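Local coordinates for guanylate kinase (PDB 3TR0), which catalyses the ATP-dependent phosphorylation of GMP to GDP, a step thought to recycle GMP and, indirectly, cGMP, at residues P118-F123 against F164-V169. Sequence-based numbering, arbitrary orientation.
Sequences PALSIF and FDYLVV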
loop_
_atom_site.group_PDB
_atom_site.type_symbol
_atom_site.label_atom_id
_atom_site.label_comp_id
_atom_site.label_asym_id
_atom_site.label_seq_id
_atom_site.Cartn_x
_atom_site.Cartn_y
_atom_site.Cartn_z
ATOM N N PRO A 118 -8.327 2.734 11.354
ATOM C CA PRO A 118 -7.832 2.691 9.971
ATOM C C PRO A 118 -6.420 3.253 9.822
ATOM O O PRO A 118 -5.812 3.067 8.769
ATOM C CB PRO A 118 -8.823 3.588 9.217
ATOM C CG PRO A 118 -10.038 3.629 10.076
ATOM C CD PRO A 118 -9.518 3.588 11.476
ATOM N N ALA A 119 -5.917 3.934 10.850
ATOM C CA ALA A 119 -4.597 4.562 10.779
ATOM C C ALA A 119 -3.479 3.611 10.331
ATOM O O ALA A 119 -3.402 2.459 10.769
ATOM C CB ALA A 119 -4.244 5.197 12.118
ATOM N N LEU A 120 -2.610 4.110 9.457
ATOM C CA LEU A 120 -1.443 3.354 9.018
ATOM C C LEU A 120 -0.203 3.942 9.673
ATOM O O LEU A 120 -0.098 5.157 9.833
ATOM C CB LEU A 120 -1.302 3.400 7.494
ATOM C CG LEU A 120 -2.353 2.652 6.665
ATOM C CD1 LEU A 120 -1.967 2.666 5.193
ATOM C CD2 LEU A 120 -2.517 1.225 7.160
ATOM N N SER A 121 0.732 3.084 10.065
ATOM C CA SER A 121 1.940 3.561 10.722
ATOM C C SER A 121 3.194 3.124 9.963
ATOM O O SER A 121 3.271 1.999 9.461
ATOM C CB SER A 121 1.976 3.118 12.192
ATOM O OG SER A 121 1.952 1.708 12.311
ATOM N N ILE A 122 4.156 4.039 9.868
ATOM C CA ILE A 122 5.397 3.818 9.135
ATOM C C ILE A 122 6.578 4.114 10.053
ATOM O O ILE A 122 6.630 5.178 10.675
ATOM C CB ILE A 122 5.502 4.776 7.931
ATOM C CG1 ILE A 122 4.261 4.667 7.045
ATOM C CG2 ILE A 122 6.790 4.525 7.150
ATOM C CD1 ILE A 122 4.136 5.785 6.021
ATOM N N PHE A 123 7.522 3.183 10.141
ATOM C CA PHE A 123 8.716 3.397 10.947
ATOM C C PHE A 123 9.918 3.662 10.049
ATOM O O PHE A 123 10.217 2.877 9.152
ATOM C CB PHE A 123 8.988 2.197 11.860
ATOM C CG PHE A 123 9.865 2.524 13.040
ATOM C CD1 PHE A 123 9.306 2.811 14.275
ATOM C CD2 PHE A 123 11.241 2.567 12.907
ATOM C CE1 PHE A 123 10.104 3.119 15.365
ATOM C CE2 PHE A 123 12.045 2.878 13.990
ATOM C CZ PHE A 123 11.473 3.159 15.217
ATOM N N PHE A 164 4.581 -1.450 13.892
ATOM C CA PHE A 164 4.291 -0.589 12.747
ATOM C C PHE A 164 3.936 -1.383 11.498
ATOM O O PHE A 164 4.356 -2.525 11.348
ATOM C CB PHE A 164 5.466 0.359 12.494
ATOM C CG PHE A 164 5.609 1.406 13.555
ATOM C CD1 PHE A 164 6.123 1.077 14.796
ATOM C CD2 PHE A 164 5.192 2.706 13.329
ATOM C CE1 PHE A 164 6.227 2.027 15.793
ATOM C CE2 PHE A 164 5.295 3.662 14.327
ATOM C CZ PHE A 164 5.818 3.319 15.557
ATOM N N ASP A 165 3.158 -0.770 10.611
ATOM C CA ASP A 165 2.694 -1.447 9.397
ATOM C C ASP A 165 3.763 -1.540 8.310
ATOM O O ASP A 165 3.810 -2.510 7.555
ATOM C CB ASP A 165 1.465 -0.728 8.834
ATOM C CG ASP A 165 0.316 -0.683 9.817
ATOM O OD1 ASP A 165 -0.090 -1.751 10.314
ATOM O OD2 ASP A 165 -0.176 0.423 10.099
ATOM N N TYR A 166 4.601 -0.514 8.217
ATOM C CA TYR A 166 5.607 -0.425 7.168
ATOM C C TYR A 166 6.935 -0.030 7.769
ATOM O O TYR A 166 6.973 0.690 8.771
ATOM C CB TYR A 166 5.210 0.643 6.143
ATOM C CG TYR A 166 3.913 0.336 5.429
ATOM C CD1 TYR A 166 3.890 -0.504 4.321
ATOM C CD2 TYR A 166 2.718 0.875 5.866
ATOM C CE1 TYR A 166 2.694 -0.795 3.666
ATOM C CE2 TYR A 166 1.522 0.594 5.225
ATOM C CZ TYR A 166 1.517 -0.240 4.127
ATOM O OH TYR A 166 0.325 -0.513 3.493
ATOM N N LEU A 167 8.015 -0.495 7.151
ATOM C CA LEU A 167 9.359 -0.055 7.505
ATOM C C LEU A 167 10.024 0.569 6.283
ATOM O O LEU A 167 10.015 -0.012 5.199
ATOM C CB LEU A 167 10.204 -1.231 8.012
ATOM C CG LEU A 167 9.635 -2.100 9.133
ATOM C CD1 LEU A 167 10.634 -3.192 9.487
ATOM C CD2 LEU A 167 9.301 -1.269 10.364
ATOM N N VAL A 168 10.592 1.757 6.453
ATOM C CA VAL A 168 11.289 2.427 5.359
ATOM C C VAL A 168 12.682 2.846 5.807
ATOM O O VAL A 168 12.825 3.460 6.856
ATOM C CB VAL A 168 10.533 3.676 4.882
ATOM C CG1 VAL A 168 11.324 4.379 3.798
ATOM C CG2 VAL A 168 9.144 3.303 4.377
ATOM N N VAL A 169 13.703 2.508 5.021
ATOM C CA VAL A 169 15.079 2.854 5.379
ATOM C C VAL A 169 15.476 4.186 4.756
ATOM O O VAL A 169 15.330 4.375 3.551
ATOM C CB VAL A 169 16.091 1.771 4.930
ATOM C CG1 VAL A 169 17.505 2.111 5.434
ATOM C CG2 VAL A 169 15.672 0.408 5.433
HETATM O O HOH W 1 -0.717 0.971 12.673
#
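Ile122 pairs with Tyr166, and Phe123 with Leu167, as two parallel strands of the five-stranded parallel sheet of the P-loop kinase fold, their axes 31° apart. Strand 166-169 is outermost within the chain, and beyond it Leu167 O bonds to Gln194 of the second subunit. The backbone ladder runs from Tyr166 N to Ser121 O, then from Phe123 N to Tyr166 O (2.9 Å), and goes on with Val168 N on Phe123 O, nearly straight. Just ahead of strand 166-169, the Asp165 side chain extends the pairing: Asp165 OD2 accepts Ser121 N at 2.8 Å through its anti side, and a water linked to Ser121 OG donates to the same oxygen. Ser121 OG, set between its own backbone N and carbonyl carbon (chi1 60°), also receives Asp165 N and bonds to Arg113, whose cation lies against the Phe164 ring. On the face bearing Ile122 and Tyr166, Ile122 CG2 meets Val168 CG2 and helix 173-187 packs over Ile122 and Tyr166. The other face holds a T-shaped aromatic pair, with Phe123, beside the predicted ATP-binding Pro15, turning its edge to the face of Phe164, planes at 75°. Above that same ring, Phe123 CB makes a CH-pi contact, while Phe123 CD1 comes within 3.5 Å of Phe164 CE1, displaced toward the rim.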